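C-1-tetrahydrofolate synthase, cytoplasmic, putative (Trypanosoma brucei, PDB 4CJX) probably catalyses the NADP-dependent oxidation of methylenetetrahydrofolate to methenyltetrahydrofolate and its hydrolysis to 10-formyltetrahydrofolate, working as a homodimer in one-carbon metabolism. Local coordinates at residues 56-62 with 114-120; 141-145 with 163-167; 153-157 with 205-209; 166-170 with 299-304; 233-239 with 254-260. All coordinates share one frame; numbering follows the deposited sequence.

From the N terminus, contact 1 comes first: it pairs strand 58-64 with strand 117-120 in the catalytic domain and is complete before the other contacts begin. Contact 2 then brings the loop 141-145 against the start of helix 166-178, joining the catalytic region to the cofactor-binding region. Contact 3 crosses it, since 153-157 leaves from the intervening loop to meet the end of helix 197-206. Contact 4 starts on the helix where contact 2 finishes, crosses contact 3 as well, and reaches the C-terminal helix 296-316. Contact 5, a strand pair of the dinucleotide-binding sheet, falls wholly within that span, and Val257 touches Thr167.

Contact 1: residues 56-62 with 114-120. With 9L9 ((2S)-2-[[4-[[2,4-bis(azanyl)-6-oxidanylidene-1H-pyrimidin-5-yl]carbamoylamino]phenyl]carbonylamino]pentanedioic acid), chain G.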
# COMPACT_ATOMS: atom_id res chain seq x y z
N ARG B 56 -23.99 13.84 -19.49
CA ARG B 56 -23.47 14.47 -18.30
C ARG B 56 -23.17 13.43 -17.21
O ARG B 56 -23.83 12.40 -17.16
CB ARG B 56 -24.43 15.55 -17.78
CG ARG B 56 -25.74 15.04 -17.19
CD ARG B 56 -26.77 16.17 -17.05
NE ARG B 56 -27.81 15.80 -16.08
CZ ARG B 56 -28.42 16.62 -15.22
NH1 ARG B 56 -28.13 17.93 -15.16
NH2 ARG B 56 -29.33 16.13 -14.39
N PRO B 57 -22.17 13.72 -16.35
CA PRO B 57 -21.73 12.78 -15.32
C PRO B 57 -22.86 12.35 -14.38
O PRO B 57 -23.66 13.20 -13.95
CB PRO B 57 -20.69 13.58 -14.54
CG PRO B 57 -20.26 14.67 -15.47
CD PRO B 57 -21.45 15.00 -16.27
N GLY B 58 -22.91 11.06 -14.07
CA GLY B 58 -23.89 10.48 -13.18
C GLY B 58 -23.22 9.88 -11.94
O GLY B 58 -22.30 9.06 -12.02
N LEU B 59 -23.68 10.31 -10.78
CA LEU B 59 -23.13 9.84 -9.52
C LEU B 59 -24.19 9.03 -8.79
O LEU B 59 -25.33 9.47 -8.62
CB LEU B 59 -22.73 11.03 -8.66
CG LEU B 59 -22.42 10.64 -7.21
CD1 LEU B 59 -21.18 9.76 -7.14
CD2 LEU B 59 -22.27 11.90 -6.37
N SER B 60 -23.79 7.85 -8.35
CA SER B 60 -24.64 7.07 -7.49
C SER B 60 -24.10 7.02 -6.07
O SER B 60 -22.95 6.66 -5.88
CB SER B 60 -24.76 5.65 -8.03
OG SER B 60 -25.64 4.95 -7.17
N THR B 61 -24.94 7.32 -5.08
CA THR B 61 -24.60 7.08 -3.67
C THR B 61 -25.60 6.14 -2.97
O THR B 61 -26.80 6.38 -3.00
CB THR B 61 -24.57 8.39 -2.87
OG1 THR B 61 -25.82 9.05 -3.03
CG2 THR B 61 -23.44 9.30 -3.34
N ILE B 62 -25.07 5.10 -2.34
CA ILE B 62 -25.83 4.13 -1.60
C ILE B 62 -25.53 4.31 -0.12
O ILE B 62 -24.38 4.28 0.29
CB ILE B 62 -25.42 2.70 -1.99
CG1 ILE B 62 -25.70 2.44 -3.49
CG2 ILE B 62 -26.15 1.68 -1.13
CD1 ILE B 62 -25.14 1.12 -3.99
N ALA B 114 -25.92 5.77 -17.84
CA ALA B 114 -25.85 7.17 -17.42
C ALA B 114 -25.24 7.37 -16.00
O ALA B 114 -25.04 8.51 -15.58
CB ALA B 114 -27.23 7.82 -17.53
N CYS B 115 -24.94 6.27 -15.30
CA CYS B 115 -24.20 6.28 -14.03
C CYS B 115 -22.71 5.94 -14.25
O CYS B 115 -22.37 4.83 -14.63
CB CYS B 115 -24.81 5.27 -13.04
SG CYS B 115 -23.84 5.01 -11.51
N HIS B 116 -21.84 6.90 -13.96
CA HIS B 116 -20.39 6.75 -14.15
C HIS B 116 -19.60 6.50 -12.85
O HIS B 116 -18.46 6.04 -12.90
CB HIS B 116 -19.88 7.99 -14.86
CG HIS B 116 -20.62 8.25 -16.12
ND1 HIS B 116 -21.42 9.35 -16.31
CD2 HIS B 116 -20.76 7.48 -17.23
CE1 HIS B 116 -21.98 9.28 -17.50
NE2 HIS B 116 -21.60 8.16 -18.08
N SER B 117 -20.22 6.78 -11.71
CA SER B 117 -19.60 6.61 -10.39
C SER B 117 -20.57 5.94 -9.42
O SER B 117 -21.72 6.35 -9.34
CB SER B 117 -19.23 7.99 -9.80
OG SER B 117 -17.95 8.40 -10.23
N ILE B 118 -20.06 4.99 -8.64
CA ILE B 118 -20.80 4.37 -7.55
C ILE B 118 -20.07 4.53 -6.22
O ILE B 118 -18.93 4.09 -6.06
CB ILE B 118 -21.01 2.87 -7.81
CG1 ILE B 118 -21.84 2.66 -9.08
CG2 ILE B 118 -21.68 2.20 -6.61
CD1 ILE B 118 -21.79 1.25 -9.62
N VAL B 119 -20.76 5.13 -5.26
CA VAL B 119 -20.24 5.36 -3.93
C VAL B 119 -21.06 4.54 -2.93
O VAL B 119 -22.29 4.72 -2.81
CB VAL B 119 -20.29 6.86 -3.56
CG1 VAL B 119 -20.05 7.09 -2.06
CG2 VAL B 119 -19.29 7.67 -4.37
N VAL B 120 -20.40 3.65 -2.20
CA VAL B 120 -21.07 2.88 -1.15
C VAL B 120 -20.60 3.50 0.17
O VAL B 120 -19.48 3.28 0.59
CB VAL B 120 -20.73 1.36 -1.23
CG1 VAL B 120 -21.31 0.60 -0.04
CG2 VAL B 120 -21.20 0.76 -2.55
N2A 9L9 G . -17.62 5.29 0.54
N1 9L9 G . -17.37 6.38 2.68
C2 9L9 G . -17.14 6.42 1.35
N3 9L9 G . -16.46 7.46 0.73
C4 9L9 G . -16.07 8.46 1.63
O4A 9L9 G . -15.47 9.36 1.08
N5A 9L9 G . -16.00 9.54 3.81
C5 9L9 G . -16.28 8.44 3.02
C6 9L9 G . -16.96 7.38 3.50
N7 9L9 G . -17.23 7.27 4.94
O8A 9L9 G . -17.49 10.96 2.82
N9 9L9 G . -16.29 11.66 4.59
C1B 9L9 G . -16.74 12.95 4.68
C2B 9L9 G . -16.39 13.67 5.84
C3B 9L9 G . -16.81 14.99 6.03
C4B 9L9 G . -17.59 15.64 5.07
C5B 9L9 G . -17.89 14.93 3.89
C6B 9L9 G . -17.49 13.61 3.70
C7B 9L9 G . -17.98 17.10 5.26
O7B 9L9 G . -18.13 17.76 4.27
CAW 9L9 G . -16.67 10.71 3.69
N 9L9 G . -18.06 17.67 6.48
CA 9L9 G . -18.32 19.09 6.73
C 9L9 G . -17.01 19.73 7.13
OXT 9L9 G . -16.14 18.99 7.60
CB 9L9 G . -19.25 19.37 7.88
CG 9L9 G . -20.24 18.24 8.10
CD 9L9 G . -21.35 18.74 8.96
OE1 9L9 G . -21.99 19.71 8.57
OE2 9L9 G . -21.59 18.15 10.03
O 9L9 G . -16.83 20.97 7.00
O HOH W 1 -25.58 10.85 -16.41
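The imidazole of His116 turns its edge to the other segment: Arg56 O lies in the ring plane at 3.6 Å from CE1, Pro57 sits along the same rim, and the backbone carbon of Ala114 lies over one face, offset toward the rim. ND1 accepts the N-H of Gly58 at 3.2 Å, with the donor tilted 23° out of the ring plane. CG points away from the carbonyl carbon of His116 (chi1 -54°), which brings ND1 round to this amide. Just beyond, two donors converge on Gly58 O: His116 N at 2.9 Å and Ser117 N at 3.1 Å. From there the two strands run parallel in regular fashion. Ser60 N donates to Ser117 O, Val119 N to Ser60 O at 2.7 Å, and Ile62 N to Val119 O in a nearly straight bond (169°). On the face carrying Leu59, Thr61, Ser117 and Val119, Leu59 CD1 reaches over to Ser117 CB (3.7 Å) and to Val119 CG2, while Thr61 and Val119 run alongside each other in the same direction. Beyond the last strand bond, Val120 O takes the amino group N2A of the bound inhibitor at 2.7 Å, so the strand end forms part of the folate-analogue pocket. Strand 58-64 is the middle of a three-stranded parallel sheet, and its far edge pairs with strand 87-93, where Phe89 O also receives the Ser60 hydroxyl. Leu109 of helix 99-110 packs on Ser60, Ile62 and Ile118, whereas Ser117 and Val119 meet helix 296-316, whose Phe312 stands edge-to-face with His116.

Contact 2: residues 141-145 with 163-167; sequences KDADC and IVPCT. With 9L9 ((2S)-2-[[4-[[2,4-bis(azanyl)-6-oxidanylidene-1H-pyrimidin-5-yl]carbamoylamino]phenyl]carbonylamino]pentanedioic acid), chain G.
Asp144 OD1 is gripped by two donors, N3 of the inhibitor 9L9 at 2.8 Å and a bound water, and it also lies 4.0 Å from Cys166 SG across the contact. Asp144 is the third residue of a type I turn, Asp142 to Cys145, laid against the N-cap of helix 166-178, where the catalytic and cofactor-binding regions meet. Its other oxygen, OD2, takes the inhibitor amino group N2A in a nearly straight bond (169°), so the two oxygens together bind neighbouring N-H groups of the pyrimidine, consistent with the way carboxylates recognise folate-like rings. The same water donates to Asp144 O and accepts the N-H of Cys166, thereby tying the ligand-binding residue to the first turn of the helix. Around this polar knot the packing is close. Cys145, in a left-handed backbone conformation, presents CB to Pro165, 3.5 Å from its N and 3.6 Å from its CD, and Pro165 CA makes a C-H contact with Asp144 O. Asn307 of helix 296-316 donates to both Ala143 O and Val164 O, bridging the segments from outside. At the start of the turn, Ile163 CD1 rests 3.3 Å from Asp142 O, with CG2 touching the carbonyl oxygen of Ala143.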
# COMPACT_ATOMS: atom_id res chain seq x y z
N LYS B 141 -16.23 2.37 -12.51
CA LYS B 141 -17.16 3.19 -11.67
C LYS B 141 -16.79 3.29 -10.16
O LYS B 141 -17.56 3.82 -9.35
CB LYS B 141 -18.59 2.65 -11.79
CG LYS B 141 -19.09 2.62 -13.23
CD LYS B 141 -20.58 2.38 -13.32
CE LYS B 141 -20.98 1.93 -14.71
NZ LYS B 141 -22.42 2.18 -14.91
N ASP B 142 -15.62 2.79 -9.80
CA ASP B 142 -15.16 2.76 -8.40
C ASP B 142 -14.61 4.15 -8.02
O ASP B 142 -13.42 4.37 -7.97
CB ASP B 142 -14.11 1.66 -8.25
CG ASP B 142 -13.41 1.66 -6.90
OD1 ASP B 142 -14.02 2.03 -5.88
OD2 ASP B 142 -12.21 1.26 -6.88
N ALA B 143 -15.52 5.10 -7.78
CA ALA B 143 -15.16 6.49 -7.51
C ALA B 143 -14.36 6.66 -6.20
O ALA B 143 -13.53 7.55 -6.12
CB ALA B 143 -16.41 7.35 -7.47
N ASP B 144 -14.62 5.82 -5.20
CA ASP B 144 -13.85 5.86 -3.96
C ASP B 144 -12.49 5.22 -4.05
O ASP B 144 -11.72 5.33 -3.10
CB ASP B 144 -14.60 5.18 -2.83
CG ASP B 144 -15.74 6.02 -2.30
OD1 ASP B 144 -15.50 7.19 -1.89
OD2 ASP B 144 -16.86 5.47 -2.26
N CYS B 145 -12.18 4.53 -5.14
CA CYS B 145 -10.90 3.82 -5.28
C CYS B 145 -10.75 2.83 -4.12
O CYS B 145 -9.74 2.79 -3.42
CB CYS B 145 -9.72 4.82 -5.34
SG CYS B 145 -8.15 4.04 -5.78
N ILE B 163 -7.86 6.97 -10.78
CA ILE B 163 -8.67 7.27 -9.61
C ILE B 163 -7.77 7.27 -8.38
O ILE B 163 -6.86 6.46 -8.27
CB ILE B 163 -9.81 6.21 -9.41
CG1 ILE B 163 -10.29 5.64 -10.74
CG2 ILE B 163 -10.99 6.83 -8.67
CD1 ILE B 163 -11.54 4.76 -10.65
N VAL B 164 -8.04 8.18 -7.46
CA VAL B 164 -7.41 8.20 -6.14
C VAL B 164 -8.52 8.37 -5.08
O VAL B 164 -9.47 9.11 -5.32
CB VAL B 164 -6.41 9.37 -6.06
CG1 VAL B 164 -5.80 9.46 -4.69
CG2 VAL B 164 -5.31 9.21 -7.12
N PRO B 165 -8.40 7.73 -3.90
CA PRO B 165 -9.48 7.85 -2.94
C PRO B 165 -9.69 9.32 -2.54
O PRO B 165 -8.73 10.09 -2.51
CB PRO B 165 -9.00 7.00 -1.75
CG PRO B 165 -7.98 6.08 -2.31
CD PRO B 165 -7.34 6.82 -3.44
N CYS B 166 -10.94 9.68 -2.31
CA CYS B 166 -11.32 11.08 -2.24
C CYS B 166 -10.66 11.83 -1.07
O CYS B 166 -10.16 12.95 -1.24
CB CYS B 166 -12.85 11.17 -2.18
SG CYS B 166 -13.65 10.32 -3.57
N THR B 167 -10.66 11.20 0.11
CA THR B 167 -10.10 11.83 1.30
C THR B 167 -8.61 12.07 1.13
O THR B 167 -8.13 13.18 1.36
CB THR B 167 -10.36 11.01 2.59
OG1 THR B 167 -11.77 10.75 2.72
CG2 THR B 167 -9.86 11.80 3.79
N2A 9L9 G . -17.62 5.29 0.54
N1 9L9 G . -17.37 6.38 2.68
C2 9L9 G . -17.14 6.42 1.35
N3 9L9 G . -16.46 7.46 0.73
C4 9L9 G . -16.07 8.46 1.63
O4A 9L9 G . -15.47 9.36 1.08
N5A 9L9 G . -16.00 9.54 3.81
C5 9L9 G . -16.28 8.44 3.02
C6 9L9 G . -16.96 7.38 3.50
N7 9L9 G . -17.23 7.27 4.94
O8A 9L9 G . -17.49 10.96 2.82
N9 9L9 G . -16.29 11.66 4.59
C1B 9L9 G . -16.74 12.95 4.68
C2B 9L9 G . -16.39 13.67 5.84
C3B 9L9 G . -16.81 14.99 6.03
C4B 9L9 G . -17.59 15.64 5.07
C5B 9L9 G . -17.89 14.93 3.89
C6B 9L9 G . -17.49 13.61 3.70
C7B 9L9 G . -17.98 17.10 5.26
O7B 9L9 G . -18.13 17.76 4.27
CAW 9L9 G . -16.67 10.71 3.69
N 9L9 G . -18.06 17.67 6.48
CA 9L9 G . -18.32 19.09 6.73
C 9L9 G . -17.01 19.73 7.13
OXT 9L9 G . -16.14 18.99 7.60
CB 9L9 G . -19.25 19.37 7.88
CG 9L9 G . -20.24 18.24 8.10
CD 9L9 G . -21.35 18.74 8.96
OE1 9L9 G . -21.99 19.71 8.57
OE2 9L9 G . -21.59 18.15 10.03
O 9L9 G . -16.83 20.97 7.00
O HOH W 2 -12.63 7.44 -1.58

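Contact 3: residues 153-157 with 205-209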
# COMPACT_ATOMS: atom_id res chain seq x y z
N GLN B 153 -2.67 0.63 -7.63
CA GLN B 153 -1.97 1.47 -8.61
C GLN B 153 -1.22 2.64 -8.03
O GLN B 153 -0.38 3.24 -8.70
CB GLN B 153 -2.99 2.12 -9.53
CG GLN B 153 -3.91 1.16 -10.21
CD GLN B 153 -3.61 1.19 -11.65
OE1 GLN B 153 -2.70 0.51 -12.11
NE2 GLN B 153 -4.29 2.07 -12.38
N LEU B 154 -1.55 3.01 -6.81
CA LEU B 154 -1.11 4.29 -6.28
C LEU B 154 0.40 4.30 -6.11
O LEU B 154 1.01 5.33 -6.22
CB LEU B 154 -1.82 4.62 -4.97
CG LEU B 154 -3.36 4.74 -5.03
CD1 LEU B 154 -3.88 5.22 -3.69
CD2 LEU B 154 -3.87 5.66 -6.12
N HIS B 155 0.98 3.13 -5.86
CA HIS B 155 2.41 3.06 -5.59
C HIS B 155 3.27 3.12 -6.85
O HIS B 155 4.50 3.28 -6.76
CB HIS B 155 2.73 1.79 -4.81
CG HIS B 155 2.73 0.55 -5.64
ND1 HIS B 155 1.58 -0.13 -5.96
CD2 HIS B 155 3.74 -0.11 -6.24
CE1 HIS B 155 1.89 -1.17 -6.73
NE2 HIS B 155 3.19 -1.18 -6.90
N ILE B 156 2.65 2.98 -8.02
CA ILE B 156 3.37 3.05 -9.29
C ILE B 156 3.64 4.52 -9.62
O ILE B 156 2.75 5.23 -10.10
CB ILE B 156 2.56 2.46 -10.48
CG1 ILE B 156 1.95 1.10 -10.13
CG2 ILE B 156 3.43 2.38 -11.73
CD1 ILE B 156 2.95 0.08 -9.70
N ARG B 157 4.86 4.98 -9.42
CA ARG B 157 5.14 6.39 -9.64
C ARG B 157 5.33 6.67 -11.13
O ARG B 157 5.13 7.79 -11.59
CB ARG B 157 6.38 6.80 -8.86
CG ARG B 157 6.28 6.48 -7.37
CD ARG B 157 7.67 6.44 -6.77
NE ARG B 157 8.10 7.78 -6.40
CZ ARG B 157 9.37 8.19 -6.35
NH1 ARG B 157 10.37 7.37 -6.66
NH2 ARG B 157 9.62 9.44 -5.98
N ALA B 205 4.82 9.47 0.27
CA ALA B 205 6.10 8.85 -0.09
C ALA B 205 6.44 9.00 -1.59
O ALA B 205 7.61 9.21 -1.93
CB ALA B 205 6.11 7.37 0.33
N ASN B 206 5.44 8.91 -2.48
CA ASN B 206 5.66 9.18 -3.91
C ASN B 206 6.22 10.57 -4.17
O ASN B 206 6.95 10.75 -5.12
CB ASN B 206 4.38 9.01 -4.74
CG ASN B 206 3.89 7.57 -4.79
OD1 ASN B 206 4.57 6.65 -4.38
ND2 ASN B 206 2.70 7.38 -5.34
N GLU B 207 5.88 11.54 -3.34
CA GLU B 207 6.47 12.90 -3.42
C GLU B 207 7.83 12.99 -2.70
O GLU B 207 8.31 14.11 -2.46
CB GLU B 207 5.54 13.96 -2.78
CG GLU B 207 4.14 14.03 -3.34
CD GLU B 207 4.08 14.50 -4.77
OE1 GLU B 207 4.93 15.31 -5.19
OE2 GLU B 207 3.18 14.05 -5.51
N ASP B 208 8.43 11.85 -2.35
CA ASP B 208 9.72 11.80 -1.66
C ASP B 208 9.74 12.37 -0.24
O ASP B 208 10.76 12.83 0.23
CB ASP B 208 10.82 12.45 -2.51
CG ASP B 208 11.21 11.60 -3.68
OD1 ASP B 208 10.74 10.45 -3.77
OD2 ASP B 208 12.00 12.07 -4.51
N ALA B 209 8.63 12.31 0.47
CA ALA B 209 8.67 12.50 1.91
C ALA B 209 9.17 11.21 2.54
O ALA B 209 9.04 10.13 1.94
CB ALA B 209 7.30 12.84 2.44
O HOH W 3 6.46 3.84 -4.57
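Helix 197-206 ends here, at the dimer interface, and Arg157 from the loop before helix 166-178 reaches across to its final turn. Its NH2 donates to the main-chain oxygen of Asn206 at 3.1 Å. That oxygen lies in the guanidinium plane, at its edge, but seen from the acceptor the nitrogen stands above the carbonyl plane, away from the lone-pair directions; NE adds a weak, longer bond to the same oxygen. The same NH2 forms a salt bridge with Asp208 OD1 at 2.7 Å, the two side chains nearly perpendicular to each other. A bend at chi3 (85°) turns the guanidinium toward both acceptors, while Arg157 CG lies 3.4 Å from Asn206 OD1. Asp208 is the C-prime residue of a Schellman motif: its positive phi turns the chain out of the helix, its N keeps a bond to Ala205 O (2.8 Å), and the chain then enters strand 210-214, an edge strand, within this chain, of the dinucleotide-binding sheet. Thus the motif joins the helix and strand of a beta-alpha-beta unit, and the arginine ties a separate loop to it. At the other end of the contact the Asn206 amide donates through ND2 to Leu154 O at 2.8 Å, with the acceptor in the amide plane. Its OD1 is a weak acceptor from a water that also donates to His155 O. Arg192 of the second subunit, a residue of the NADP site, makes a second salt bridge to Asp208 OD1, and His215 of that subunit bonds to Ala209 O.

Contact 4: residues 166-170 with 299-304; sequences CTASA and VTVSML
Ala170 points its CB into helix 299-304, where Val299 CG1 lies at 3.7 Å, Thr300 N at 3.5 Å and Met303 CG a little farther off. This is a steep helix-helix crossing: the axes of the short segments 166-170 and 299-304 pass 7.8 Å apart at 114°, joining helix 166-178 to the long C-terminal helix. The small side chains of Ala170, Cys166 and Ser169 are consistent with so near an approach. One turn before Ala170, Cys166 also points at the partner, with CB against Thr300 O at 3.6 Å. Thr167 and Thr300 cross obliquely, with the hydroxyl of Thr167 meeting the methyl CG2 of Thr300; Thr300 OG1 itself bonds to Val296 O in its own helix. Met303 starts toward helix 166-178, its CB near Cys166 O, but bends at chi2 (-52°) and again at chi3, so that the thioether runs alongside Ser169 instead of continuing into helix 166-178. Ser169 OG thus sits 3.6 Å from Met303 SD. No hydrogen bond links the two segments, and the join rests on packing alone. On another side of helix 299-304, Val301 touches the bound inhibitor. Toward the C-terminal side of segment 299-304, Cys166 SG lies against Leu304, 3.5 Å from its CA and 3.7 Å from its CB.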
# COMPACT_ATOMS: atom_id res chain seq x y z
N CYS B 166 -10.94 9.68 -2.31
CA CYS B 166 -11.32 11.08 -2.24
C CYS B 166 -10.66 11.83 -1.07
O CYS B 166 -10.16 12.95 -1.24
CB CYS B 166 -12.85 11.17 -2.18
SG CYS B 166 -13.65 10.32 -3.57
N THR B 167 -10.66 11.20 0.11
CA THR B 167 -10.10 11.83 1.30
C THR B 167 -8.61 12.07 1.13
O THR B 167 -8.13 13.18 1.36
CB THR B 167 -10.36 11.01 2.59
OG1 THR B 167 -11.77 10.75 2.72
CG2 THR B 167 -9.86 11.80 3.79
N ALA B 168 -7.90 11.03 0.68
CA ALA B 168 -6.46 11.13 0.40
C ALA B 168 -6.21 12.22 -0.60
O ALA B 168 -5.32 13.04 -0.44
CB ALA B 168 -5.92 9.82 -0.12
N SER B 169 -7.04 12.22 -1.63
CA SER B 169 -6.92 13.24 -2.65
C SER B 169 -7.09 14.69 -2.10
O SER B 169 -6.39 15.61 -2.53
CB SER B 169 -7.97 12.96 -3.68
OG SER B 169 -7.73 13.74 -4.79
N ALA B 170 -8.07 14.87 -1.21
CA ALA B 170 -8.35 16.14 -0.58
C ALA B 170 -7.14 16.62 0.24
O ALA B 170 -6.83 17.79 0.21
CB ALA B 170 -9.57 16.03 0.31
N VAL B 299 -13.56 19.47 0.84
CA VAL B 299 -12.69 19.11 -0.28
C VAL B 299 -12.79 17.62 -0.63
O VAL B 299 -12.72 17.27 -1.80
CB VAL B 299 -11.23 19.56 -0.05
CG1 VAL B 299 -10.37 19.27 -1.28
CG2 VAL B 299 -11.21 21.06 0.22
N THR B 300 -12.99 16.77 0.37
CA THR B 300 -13.29 15.38 0.12
C THR B 300 -14.51 15.20 -0.83
O THR B 300 -14.46 14.39 -1.76
CB THR B 300 -13.51 14.62 1.44
OG1 THR B 300 -12.28 14.62 2.16
CG2 THR B 300 -13.95 13.18 1.19
N VAL B 301 -15.57 15.96 -0.59
CA VAL B 301 -16.73 15.94 -1.48
C VAL B 301 -16.36 16.40 -2.89
O VAL B 301 -16.80 15.80 -3.88
CB VAL B 301 -17.89 16.82 -0.96
CG1 VAL B 301 -19.04 16.89 -1.96
CG2 VAL B 301 -18.39 16.33 0.39
N SER B 302 -15.55 17.46 -2.98
CA SER B 302 -15.12 18.01 -4.26
C SER B 302 -14.27 17.02 -5.06
O SER B 302 -14.35 16.97 -6.29
CB SER B 302 -14.33 19.31 -4.06
OG SER B 302 -15.16 20.29 -3.46
N MET B 303 -13.45 16.26 -4.37
CA MET B 303 -12.62 15.25 -5.05
C MET B 303 -13.44 14.08 -5.62
O MET B 303 -13.04 13.49 -6.62
CB MET B 303 -11.53 14.72 -4.11
CG MET B 303 -10.49 15.76 -3.68
SD MET B 303 -9.75 16.68 -5.04
CE MET B 303 -10.75 18.14 -5.08
N LEU B 304 -14.55 13.75 -4.97
CA LEU B 304 -15.44 12.71 -5.48
C LEU B 304 -16.03 13.17 -6.80
O LEU B 304 -16.15 12.40 -7.73
CB LEU B 304 -16.57 12.40 -4.48
CG LEU B 304 -17.79 11.65 -5.03
CD1 LEU B 304 -17.41 10.26 -5.51
CD2 LEU B 304 -18.90 11.56 -3.99

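Contact 5: residues 233-239 with 254-260; sequences VVSAAGQ and VIDVGTT
Three main-chain bonds carry the pairing of the parallel strands: Ile255 N to Val233 O at 2.7 Å, almost straight (172°), Ser235 N to Ile255 O at 3.0 Å, and Val257 N to Ser235 O at 2.8 Å. Gly258 N adds a weak, bent bond to Ser235 O, but its firmer partner is Asp256 OD1 at 3.2 Å, which closes an Asx turn as the strand ends. Apolar contacts follow on the face of Val234 and Ile255 and just past the strand ends. Val234 CG1 meets Val257 CG2 at 4.0 Å, and Val257 CB presses on Ala236 CB at 3.7 Å; helix 166-178 packs against this side through Val171 and Leu175. The strands are adjacent members of the Rossmann-type sheet, joined here by a connection without a helix, and their C-terminal ends lead into the NADP site, to which Thr259 belongs. Asp276 makes the outside polar bonds at these ends: its carboxylate accepts from the amides of Ala237, Gly238 and Gln239 and from the Ser235 hydroxyl, while its own N donates to Asp256 OD1. Past the strands the loops still touch where Thr260, its OG1 directed away from its own carbonyl carbon (chi1 -58°), sets that oxygen 3.2 Å from Gly238 C.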
# COMPACT_ATOMS: atom_id res chain seq x y z
N VAL B 233 2.02 16.99 9.26
CA VAL B 233 1.19 16.11 10.05
C VAL B 233 -0.17 15.89 9.34
O VAL B 233 -0.90 16.86 9.08
CB VAL B 233 0.90 16.67 11.46
CG1 VAL B 233 -0.09 15.76 12.19
CG2 VAL B 233 2.18 16.89 12.28
N VAL B 234 -0.47 14.64 9.03
CA VAL B 234 -1.75 14.24 8.53
C VAL B 234 -2.39 13.29 9.51
O VAL B 234 -2.04 12.12 9.57
CB VAL B 234 -1.68 13.54 7.17
CG1 VAL B 234 -3.08 13.21 6.71
CG2 VAL B 234 -0.95 14.42 6.16
N SER B 235 -3.38 13.82 10.25
CA SER B 235 -4.06 13.05 11.26
C SER B 235 -5.41 12.54 10.77
O SER B 235 -6.32 13.32 10.55
CB SER B 235 -4.26 13.88 12.53
OG SER B 235 -4.40 12.97 13.61
N ALA B 236 -5.54 11.22 10.69
CA ALA B 236 -6.76 10.57 10.20
C ALA B 236 -7.08 9.36 11.06
O ALA B 236 -7.38 8.26 10.56
CB ALA B 236 -6.56 10.17 8.74
N ALA B 237 -7.01 9.55 12.36
CA ALA B 237 -7.19 8.46 13.31
C ALA B 237 -8.57 8.44 13.93
O ALA B 237 -8.95 7.44 14.49
CB ALA B 237 -6.13 8.56 14.40
N GLY B 238 -9.31 9.56 13.88
CA GLY B 238 -10.68 9.60 14.42
C GLY B 238 -10.67 9.52 15.93
O GLY B 238 -11.34 8.68 16.53
N GLN B 239 -9.87 10.39 16.54
CA GLN B 239 -9.69 10.41 17.97
C GLN B 239 -9.53 11.86 18.35
O GLN B 239 -8.48 12.43 18.13
CB GLN B 239 -8.42 9.65 18.36
CG GLN B 239 -8.18 9.60 19.86
CD GLN B 239 -9.14 8.67 20.52
OE1 GLN B 239 -9.18 7.48 20.21
NE2 GLN B 239 -9.95 9.20 21.41
N VAL B 254 -0.19 21.11 9.14
CA VAL B 254 -0.99 20.16 9.88
C VAL B 254 -2.34 20.04 9.16
O VAL B 254 -3.04 21.04 9.01
CB VAL B 254 -1.19 20.70 11.32
CG1 VAL B 254 -2.12 19.84 12.13
CG2 VAL B 254 0.17 20.82 12.01
N ILE B 255 -2.67 18.83 8.74
CA ILE B 255 -3.88 18.52 8.01
C ILE B 255 -4.71 17.59 8.87
O ILE B 255 -4.33 16.44 9.12
CB ILE B 255 -3.63 17.82 6.67
CG1 ILE B 255 -2.54 18.50 5.86
CG2 ILE B 255 -4.91 17.76 5.86
CD1 ILE B 255 -2.79 19.95 5.54
N ASP B 256 -5.85 18.10 9.33
CA ASP B 256 -6.72 17.39 10.25
C ASP B 256 -7.88 16.71 9.53
O ASP B 256 -8.88 17.36 9.21
CB ASP B 256 -7.23 18.35 11.32
CG ASP B 256 -7.83 17.63 12.50
OD1 ASP B 256 -8.02 16.40 12.40
OD2 ASP B 256 -8.13 18.30 13.53
N VAL B 257 -7.77 15.41 9.34
CA VAL B 257 -8.79 14.59 8.69
C VAL B 257 -9.84 14.03 9.66
O VAL B 257 -10.88 13.57 9.24
CB VAL B 257 -8.13 13.42 7.92
CG1 VAL B 257 -9.13 12.72 7.01
CG2 VAL B 257 -6.96 13.93 7.10
N GLY B 258 -9.58 14.06 10.96
CA GLY B 258 -10.54 13.55 11.93
C GLY B 258 -11.91 14.21 11.79
O GLY B 258 -12.00 15.42 11.58
N THR B 259 -12.96 13.41 11.89
CA THR B 259 -14.32 13.94 11.94
C THR B 259 -15.09 13.09 12.93
O THR B 259 -15.92 12.28 12.52
CB THR B 259 -15.05 13.80 10.58
OG1 THR B 259 -14.82 12.47 10.08
CG2 THR B 259 -14.54 14.82 9.57
N THR B 260 -14.80 13.23 14.22
CA THR B 260 -15.43 12.38 15.22
C THR B 260 -16.63 13.07 15.91
O THR B 260 -16.50 14.17 16.44
CB THR B 260 -14.41 11.95 16.28
OG1 THR B 260 -13.32 11.25 15.65
CG2 THR B 260 -15.07 11.05 17.36